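Local coordinates for recombination protein uvsY (Enterobacteria phage T4, PDB 4ZWS) that helps the UvsX recombinase assemble on single-stranded DNA and displace bound gp32, and so promotes viral DNA recombination and synthesis, at residues M1-E4 with D5-E9; L31-K34 with W35-H39; L100-W103 with G104-D108; A116-S119 with R120-I124. All coordinates share one frame; numbering follows the deposited sequence.

Interaction 1. Residues M1-E4 with D5-E9; sequences MRLE and DLQEE
Arg-2 and Asp-5 meet at the opening turn of helix 3-14 in an i to i+3 salt bridge, Arg-2 NE lying 3.1 Å from Asp-5 OD1. The guanidinium uses an edge. OD1 sits slightly off its plane and is met on its syn side, by a donor tilted 34° out of the carboxylate plane, while the two flat groups stand nearly upright to each other, 78° apart. The bend of the arginine chain after CG (chi3 -60°) turns NE back to this oxygen, and Arg-2 CB also lies 3.4 Å from Asp-5 OD1.

Behind this pair stands the helix start itself. Arg-2 occupies the N-cap position, and its carbonyl O accepts a bond from Leu-6 N at 3.2 Å and a weak one from Asp-5 N. Asp-5, three residues after the N-cap, lies in the first turn, where the helix dipole would probably favour a negative charge. One turn on, Gln-7 NE2 lies 3.6 Å from Leu-3 CG; its polar partner is Ser-41 of the second subunit, while Glu-4 pairs with Lys-44 of that subunit.

Met-1, Leu-3 and Leu-6 face the chain's own bundle, placing this turn against helix 91-135 through Leu-106 and against helix 21-64 through Trp-35 and Ile-42.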
# COMPACT_ATOMS: atom_id res chain seq x y z
N MET A 1 -8.33 2.59 -31.48
CA MET A 1 -7.66 3.80 -31.00
C MET A 1 -6.16 3.68 -31.15
O MET A 1 -5.59 2.62 -30.91
CB MET A 1 -7.99 4.04 -29.53
CG MET A 1 -9.46 4.10 -29.25
SD MET A 1 -9.74 4.47 -27.53
CE MET A 1 -11.53 4.43 -27.48
N ARG A 2 -5.51 4.79 -31.49
CA ARG A 2 -4.05 4.85 -31.48
C ARG A 2 -3.57 5.70 -30.30
O ARG A 2 -4.13 6.77 -30.03
CB ARG A 2 -3.50 5.40 -32.81
CG ARG A 2 -3.44 4.35 -33.90
CD ARG A 2 -3.12 4.90 -35.28
NE ARG A 2 -4.09 5.89 -35.74
CZ ARG A 2 -4.23 6.25 -37.01
NH1 ARG A 2 -3.47 5.68 -37.95
NH2 ARG A 2 -5.13 7.17 -37.35
N LEU A 3 -2.56 5.21 -29.61
CA LEU A 3 -2.03 5.92 -28.45
C LEU A 3 -1.68 7.37 -28.78
O LEU A 3 -2.01 8.29 -28.04
CB LEU A 3 -0.81 5.21 -27.89
CG LEU A 3 -0.12 5.97 -26.75
CD1 LEU A 3 -1.09 6.20 -25.61
CD2 LEU A 3 1.10 5.22 -26.27
N GLU A 4 -1.02 7.56 -29.91
CA GLU A 4 -0.57 8.89 -30.29
C GLU A 4 -1.75 9.83 -30.54
O GLU A 4 -1.66 11.02 -30.27
CB GLU A 4 0.34 8.81 -31.51
CG GLU A 4 1.66 8.12 -31.22
CD GLU A 4 1.53 6.60 -31.04
OE1 GLU A 4 0.45 6.04 -31.36
OE2 GLU A 4 2.50 5.97 -30.55
N ASP A 5 -2.88 9.28 -31.01
CA ASP A 5 -4.07 10.09 -31.20
C ASP A 5 -4.59 10.61 -29.86
O ASP A 5 -4.95 11.78 -29.73
CB ASP A 5 -5.17 9.31 -31.90
CG ASP A 5 -4.86 9.03 -33.36
OD1 ASP A 5 -5.37 8.02 -33.89
OD2 ASP A 5 -4.14 9.84 -33.99
N LEU A 6 -4.62 9.72 -28.86
CA LEU A 6 -5.05 10.09 -27.52
C LEU A 6 -4.12 11.14 -26.90
O LEU A 6 -4.58 12.11 -26.30
CB LEU A 6 -5.11 8.86 -26.61
CG LEU A 6 -6.19 7.84 -27.00
CD1 LEU A 6 -6.21 6.68 -26.03
CD2 LEU A 6 -7.52 8.53 -27.02
N GLN A 7 -2.82 10.94 -27.07
CA GLN A 7 -1.84 11.89 -26.56
C GLN A 7 -2.12 13.27 -27.12
O GLN A 7 -2.17 14.26 -26.38
CB GLN A 7 -0.43 11.45 -26.91
CG GLN A 7 -0.06 10.19 -26.21
CD GLN A 7 1.34 9.73 -26.52
OE1 GLN A 7 1.95 10.17 -27.50
NE2 GLN A 7 1.86 8.82 -25.69
N GLU A 8 -2.33 13.32 -28.43
CA GLU A 8 -2.60 14.57 -29.10
C GLU A 8 -3.94 15.16 -28.66
O GLU A 8 -4.05 16.37 -28.44
CB GLU A 8 -2.55 14.37 -30.61
CG GLU A 8 -2.10 15.61 -31.34
CD GLU A 8 -0.79 16.16 -30.79
OE1 GLU A 8 0.13 15.36 -30.47
OE2 GLU A 8 -0.71 17.41 -30.65
N GLU A 9 -4.94 14.30 -28.50
CA GLU A 9 -6.26 14.76 -28.09
C GLU A 9 -6.26 15.38 -26.69
O GLU A 9 -6.86 16.44 -26.49
CB GLU A 9 -7.26 13.62 -28.15
CG GLU A 9 -8.68 14.08 -27.89
CD GLU A 9 -9.71 12.99 -28.07
OE1 GLU A 9 -10.90 13.26 -27.83
OE2 GLU A 9 -9.33 11.86 -28.44

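Interaction 2. Residues L31-K34 with W35-H39; sequences LYSK and WLNKH
Lys-34 and Trp-35, neighbours in sequence, run side by side from helix 21-64 in the same direction, and Lys-38 joins them from the next turn. Lys-34 starts with CG anti to the backbone N (chi1 -164°) and then bends twice, at chi2 and chi3, which carries its NZ to within 3.7 Å of Trp-35 NE1. That approach is oblique to the indole. The two nitrogens share an acceptor, Asp-13 OD2, which probably accounts for their closeness.

Across the contact, the indole of Trp-35 is met at its edge by Leu-31 O, which lies in the ring plane, 3.3 Å from Trp-35 CD1, while the same oxygen takes the backbone bond from Trp-35 N. Over one face, offset toward the rim, lies Lys-38 CD, 3.4 Å above the ring plane; Lys-38 belongs to the same segment as the indole, one turn further along.

The turn at the last torsion (chi4 57°) brings Lys-38 NZ to 3.4 Å from Lys-34 CD and 4.4 Å from Lys-34 NZ. Both ammonium groups form salt bridges with Glu-9 OE1, which probably balances part of their charge.

On another side of the helix, Leu-36 CD2 lies obliquely to the Tyr-32 ring, 4.4 Å from Tyr-32 CE1. Tyr-32 and Leu-36 face Phe-133 of the third subunit, whereas Trp-35 packs between helix 3-14, at Leu-10, and helix 91-135, at Ala-113 and Ile-117.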
# COMPACT_ATOMS: atom_id res chain seq x y z
N LEU A 31 -15.38 17.28 -20.57
CA LEU A 31 -14.14 16.58 -20.89
C LEU A 31 -13.96 15.33 -20.06
O LEU A 31 -13.58 14.29 -20.58
CB LEU A 31 -12.94 17.49 -20.69
CG LEU A 31 -12.74 18.63 -21.69
CD1 LEU A 31 -11.55 19.46 -21.26
CD2 LEU A 31 -12.50 18.04 -23.05
N TYR A 32 -14.26 15.43 -18.77
CA TYR A 32 -14.11 14.29 -17.90
C TYR A 32 -15.03 13.18 -18.37
O TYR A 32 -14.61 12.04 -18.57
CB TYR A 32 -14.45 14.68 -16.47
CG TYR A 32 -14.02 13.66 -15.44
CD1 TYR A 32 -14.92 12.71 -14.98
CD2 TYR A 32 -12.71 13.63 -14.95
CE1 TYR A 32 -14.55 11.77 -14.06
CE2 TYR A 32 -12.34 12.68 -14.01
CZ TYR A 32 -13.27 11.75 -13.57
OH TYR A 32 -12.94 10.79 -12.65
N SER A 33 -16.27 13.56 -18.63
CA SER A 33 -17.27 12.65 -19.17
C SER A 33 -16.76 11.98 -20.47
O SER A 33 -16.90 10.77 -20.64
CB SER A 33 -18.57 13.39 -19.37
OG SER A 33 -19.47 12.61 -20.11
N LYS A 34 -16.18 12.77 -21.37
CA LYS A 34 -15.68 12.27 -22.65
C LYS A 34 -14.64 11.17 -22.45
O LYS A 34 -14.70 10.11 -23.06
CB LYS A 34 -15.06 13.38 -23.49
CG LYS A 34 -14.89 13.00 -24.95
CD LYS A 34 -13.50 13.31 -25.45
CE LYS A 34 -13.17 14.76 -25.47
NZ LYS A 34 -11.75 14.94 -25.83
N TRP A 35 -13.67 11.46 -21.58
CA TRP A 35 -12.58 10.52 -21.32
C TRP A 35 -13.05 9.35 -20.46
O TRP A 35 -12.51 8.25 -20.55
CB TRP A 35 -11.39 11.23 -20.68
CG TRP A 35 -10.61 12.04 -21.67
CD1 TRP A 35 -10.77 13.36 -21.96
CD2 TRP A 35 -9.53 11.57 -22.50
NE1 TRP A 35 -9.87 13.75 -22.92
CE2 TRP A 35 -9.10 12.67 -23.27
CE3 TRP A 35 -8.90 10.34 -22.67
CZ2 TRP A 35 -8.06 12.57 -24.19
CZ3 TRP A 35 -7.86 10.24 -23.58
CH2 TRP A 35 -7.46 11.35 -24.33
N LEU A 36 -14.07 9.58 -19.65
CA LEU A 36 -14.65 8.48 -18.90
C LEU A 36 -15.23 7.46 -19.87
O LEU A 36 -15.06 6.26 -19.67
CB LEU A 36 -15.71 9.00 -17.94
CG LEU A 36 -16.25 8.01 -16.91
CD1 LEU A 36 -15.11 7.35 -16.14
CD2 LEU A 36 -17.15 8.76 -15.96
N ASN A 37 -15.84 7.94 -20.95
CA ASN A 37 -16.36 7.07 -22.01
C ASN A 37 -15.30 6.33 -22.79
O ASN A 37 -15.49 5.16 -23.11
CB ASN A 37 -17.24 7.87 -22.95
CG ASN A 37 -18.53 8.28 -22.31
OD1 ASN A 37 -18.90 7.70 -21.29
ND2 ASN A 37 -19.19 9.29 -22.86
N LYS A 38 -14.20 7.00 -23.12
CA LYS A 38 -13.09 6.33 -23.78
C LYS A 38 -12.67 5.13 -22.93
O LYS A 38 -12.62 4.01 -23.41
CB LYS A 38 -11.91 7.27 -23.98
CG LYS A 38 -12.07 8.25 -25.11
CD LYS A 38 -10.89 9.21 -25.16
CE LYS A 38 -10.75 9.90 -26.51
NZ LYS A 38 -11.97 10.65 -26.92
N HIS A 39 -12.43 5.40 -21.65
CA HIS A 39 -11.99 4.42 -20.66
C HIS A 39 -12.95 3.24 -20.60
O HIS A 39 -12.56 2.08 -20.62
CB HIS A 39 -11.86 5.13 -19.31
CG HIS A 39 -11.29 4.29 -18.20
ND1 HIS A 39 -12.07 3.47 -17.41
CD2 HIS A 39 -10.03 4.18 -17.73
CE1 HIS A 39 -11.31 2.88 -16.51
NE2 HIS A 39 -10.06 3.29 -16.68

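Interaction 3. Residues L100-W103 with G104-D108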
# COMPACT_ATOMS: atom_id res chain seq x y z
N LEU A 100 -3.95 -6.81 -26.80
CA LEU A 100 -4.44 -6.70 -25.42
C LEU A 100 -3.63 -5.79 -24.50
O LEU A 100 -4.20 -4.90 -23.85
CB LEU A 100 -4.48 -8.08 -24.77
CG LEU A 100 -5.26 -8.14 -23.45
CD1 LEU A 100 -6.72 -7.77 -23.57
CD2 LEU A 100 -5.11 -9.52 -22.88
N GLN A 101 -2.31 -5.94 -24.53
CA GLN A 101 -1.42 -5.13 -23.70
C GLN A 101 -1.47 -3.68 -24.16
O GLN A 101 -1.47 -2.76 -23.33
CB GLN A 101 -0.00 -5.66 -23.81
CG GLN A 101 0.20 -7.08 -23.33
CD GLN A 101 0.49 -7.20 -21.88
OE1 GLN A 101 -0.42 -7.22 -21.05
NE2 GLN A 101 1.78 -7.32 -21.55
N TYR A 102 -1.54 -3.48 -25.48
CA TYR A 102 -1.59 -2.15 -26.08
C TYR A 102 -2.82 -1.40 -25.64
O TYR A 102 -2.75 -0.22 -25.27
CB TYR A 102 -1.61 -2.26 -27.60
CG TYR A 102 -1.52 -0.95 -28.34
CD1 TYR A 102 -2.66 -0.36 -28.88
CD2 TYR A 102 -0.31 -0.27 -28.46
CE1 TYR A 102 -2.59 0.86 -29.55
CE2 TYR A 102 -0.23 0.95 -29.13
CZ TYR A 102 -1.38 1.51 -29.67
OH TYR A 102 -1.32 2.72 -30.34
N TRP A 103 -3.96 -2.08 -25.67
CA TRP A 103 -5.21 -1.54 -25.17
C TRP A 103 -5.13 -1.27 -23.67
O TRP A 103 -5.68 -0.29 -23.19
CB TRP A 103 -6.33 -2.49 -25.55
CG TRP A 103 -6.75 -2.27 -26.97
CD1 TRP A 103 -6.34 -2.95 -28.07
CD2 TRP A 103 -7.84 -1.44 -27.41
NE1 TRP A 103 -7.00 -2.51 -29.19
CE2 TRP A 103 -7.94 -1.60 -28.81
CE3 TRP A 103 -8.70 -0.56 -26.77
CZ2 TRP A 103 -8.88 -0.90 -29.57
CZ3 TRP A 103 -9.63 0.13 -27.53
CH2 TRP A 103 -9.71 -0.05 -28.91
N GLY A 104 -4.41 -2.13 -22.95
CA GLY A 104 -4.19 -1.89 -21.54
C GLY A 104 -3.46 -0.57 -21.35
O GLY A 104 -3.74 0.17 -20.41
N ILE A 105 -2.53 -0.28 -22.25
CA ILE A 105 -1.79 0.97 -22.22
C ILE A 105 -2.72 2.14 -22.46
O ILE A 105 -2.62 3.16 -21.79
CB ILE A 105 -0.63 0.98 -23.24
CG1 ILE A 105 0.50 0.07 -22.74
CG2 ILE A 105 -0.06 2.37 -23.38
CD1 ILE A 105 1.70 0.00 -23.66
N LEU A 106 -3.64 1.98 -23.41
CA LEU A 106 -4.61 3.03 -23.69
C LEU A 106 -5.48 3.26 -22.47
O LEU A 106 -5.76 4.41 -22.12
CB LEU A 106 -5.50 2.67 -24.89
CG LEU A 106 -4.79 2.39 -26.22
CD1 LEU A 106 -5.81 2.17 -27.30
CD2 LEU A 106 -3.85 3.53 -26.57
N LEU A 107 -5.86 2.18 -21.79
CA LEU A 107 -6.68 2.29 -20.59
C LEU A 107 -5.96 3.11 -19.53
O LEU A 107 -6.55 4.02 -18.94
CB LEU A 107 -7.02 0.91 -20.03
CG LEU A 107 -8.01 0.89 -18.86
CD1 LEU A 107 -9.38 1.34 -19.34
CD2 LEU A 107 -8.07 -0.46 -18.24
N ASP A 108 -4.68 2.80 -19.31
CA ASP A 108 -3.90 3.53 -18.31
C ASP A 108 -3.73 5.00 -18.69
O ASP A 108 -3.82 5.87 -17.82
CB ASP A 108 -2.53 2.90 -18.11
CG ASP A 108 -2.62 1.53 -17.48
OD1 ASP A 108 -3.69 1.22 -16.90
OD2 ASP A 108 -1.61 0.78 -17.52
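Leu-106 reaches back along helix 91-135 between two consecutive aromatic residues, Tyr-102 and Trp-103, and a single methyl, CD1, meets both rings. Against the tryptophan it stands over the face: Leu-106 CD1 is 4.2 Å from the centroid of the six-membered ring of Trp-103 and 20° off the normal, a CH-pi contact displaced toward the rim, with Trp-103 CE3 at 4.0 Å. Against the tyrosine the approach is slanting, Leu-106 CD1 lying 4.1 Å from Tyr-102 CE1 and Leu-106 CD2 4.2 Å from the same atom.

The two rings reach this methyl by different first torsions. Tyr-102 has CG anti to the backbone N (chi1 -174°), whereas Trp-103 swings CG beside its N, anti to the carbonyl carbon (chi1 -81°). Leu-106 CG lies 3.4 Å from Tyr-102 O, and both its methyls reach toward the preceding turn. The backbone bond from Leu-106 N to Tyr-102 O, 3.0 Å long, holds the spacing of the i and i+4 pair.

At the far end of the tyrosine, its hydroxyl probably hydrogen-bonds to Leu-3 N, which would help to hold the ring. Leu-106 also touches Leu-6, while Trp-103 packs on Glu-45 and Ile-49 of helix 21-64. These i, i+3 and i+4 contacts lie along one side of helix 91-135, where it meets helices 3-14 and 21-64 in a subunit of the heptameric alpha barrel.

Interaction 4. Residues A116-S119 with R120-I124; sequences AIKS and RGFAI
Arg-120 touches the preceding turn of helix 91-135 with its root and sends its charged end elsewhere. Arg-120 CB lies 3.2 Å from Ile-117 O and 3.5 Å from Ala-116 O, the latter being the acceptor of the bond from Arg-120 N, 2.8 Å long. Beyond CB the chain rises straight away from these carbonyls: CG is anti to the backbone N (chi1 -177°), and the following two torsions are extended as far as NE. Only at the last one does the group turn, by about a right angle (chi4 -89°), presenting a guanidinium face to Ile-124 CD1, which sits 3.7 Å above the plane of the Arg-120 guanidinium, toward the rim.

All three guanidinium nitrogens have partners within the chain, NE bonding to Val-14 O, NH1 to Asn-28 OD1, and NH2 to both Phe-15 O and the carboxylate of Glu-24, while Asn-28 ND2 adds a further link to Ile-117 O. The charge of a buried arginine is thus met by two backbone carbonyls, an amide and an acid, which joins helix 91-135 to the end of helix 3-14 and the loop after it, and to helix 21-64, in the all-alpha subunit fold.

Phe-122 departs on a different side of the helix. Its ring comes back toward Lys-118, Phe-122 CD2 lying 3.2 Å from Lys-118 O in an oblique approach, with Ser-119 CA at the ring edge. Lys-118 CG is 4.4 Å from Phe-122 CE2, and the extended lysine carries NZ to Lys-137 O of the third subunit.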
# COMPACT_ATOMS: atom_id res chain seq x y z
N ALA A 116 -5.65 14.21 -14.89
CA ALA A 116 -5.25 15.50 -15.41
C ALA A 116 -6.44 16.47 -15.48
O ALA A 116 -6.34 17.62 -15.08
CB ALA A 116 -4.61 15.34 -16.78
N ILE A 117 -7.56 15.96 -15.96
CA ILE A 117 -8.75 16.76 -16.15
C ILE A 117 -9.37 17.17 -14.83
O ILE A 117 -9.86 18.30 -14.69
CB ILE A 117 -9.76 16.01 -17.00
CG1 ILE A 117 -9.20 15.82 -18.40
CG2 ILE A 117 -11.08 16.75 -17.06
CD1 ILE A 117 -10.16 15.18 -19.32
N LYS A 118 -9.34 16.25 -13.88
CA LYS A 118 -9.82 16.52 -12.53
C LYS A 118 -9.00 17.67 -11.97
O LYS A 118 -9.55 18.64 -11.42
CB LYS A 118 -9.70 15.27 -11.68
CG LYS A 118 -10.45 15.26 -10.37
CD LYS A 118 -10.17 13.93 -9.67
CE LYS A 118 -11.04 13.71 -8.45
NZ LYS A 118 -10.80 12.37 -7.85
N SER A 119 -7.70 17.57 -12.15
CA SER A 119 -6.75 18.58 -11.73
C SER A 119 -6.99 19.91 -12.46
O SER A 119 -6.90 20.99 -11.88
CB SER A 119 -5.33 18.08 -11.98
OG SER A 119 -4.38 19.11 -11.79
N ARG A 120 -7.34 19.81 -13.73
CA ARG A 120 -7.61 20.98 -14.55
C ARG A 120 -8.77 21.81 -13.98
O ARG A 120 -8.72 23.04 -13.97
CB ARG A 120 -7.93 20.55 -15.99
CG ARG A 120 -8.16 21.69 -16.96
CD ARG A 120 -8.40 21.15 -18.35
NE ARG A 120 -8.60 22.21 -19.33
CZ ARG A 120 -9.78 22.74 -19.61
NH1 ARG A 120 -10.87 22.31 -18.99
NH2 ARG A 120 -9.87 23.71 -20.51
N GLY A 121 -9.80 21.13 -13.48
CA GLY A 121 -10.91 21.82 -12.86
C GLY A 121 -10.47 22.67 -11.68
O GLY A 121 -10.91 23.81 -11.52
N PHE A 122 -9.57 22.14 -10.86
CA PHE A 122 -9.06 22.89 -9.73
C PHE A 122 -8.16 24.04 -10.16
O PHE A 122 -8.22 25.11 -9.56
CB PHE A 122 -8.35 21.97 -8.75
CG PHE A 122 -9.28 21.03 -8.05
CD1 PHE A 122 -10.01 21.47 -6.95
CD2 PHE A 122 -9.39 19.71 -8.46
CE1 PHE A 122 -10.88 20.61 -6.29
CE2 PHE A 122 -10.24 18.84 -7.80
CZ PHE A 122 -10.99 19.30 -6.71
N ALA A 123 -7.30 23.80 -11.15
CA ALA A 123 -6.46 24.87 -11.66
C ALA A 123 -7.33 26.06 -12.09
O ALA A 123 -7.03 27.21 -11.78
CB ALA A 123 -5.62 24.39 -12.82
N ILE A 124 -8.41 25.77 -12.80
CA ILE A 124 -9.32 26.81 -13.26
C ILE A 124 -9.92 27.59 -12.09
O ILE A 124 -9.96 28.81 -12.12
CB ILE A 124 -10.43 26.23 -14.14
CG1 ILE A 124 -9.82 25.61 -15.40
CG2 ILE A 124 -11.46 27.29 -14.48
CD1 ILE A 124 -10.79 24.83 -16.27

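Overall arrangement
From the N terminus, interaction 1 opens helix 3-14, interaction 2 follows on helix 21-64, and interactions 3 and 4 come one after the other on helix 91-135. Each is local to its helix, so the four run in series, none nesting in or crossing another, and none closes a long loop. The packing of the helices brings them together. Interaction 1 touches interaction 2 through Glu-9 and interaction 3 through Leu-3, while interaction 2 meets interaction 3 at His-39 with Leu-107 and interaction 4 at Trp-35 with Ile-117. Interactions 3 and 4 remain apart, their centres about 24 Å from each other, but interactions 1, 3 and 4 all touch the second subunit.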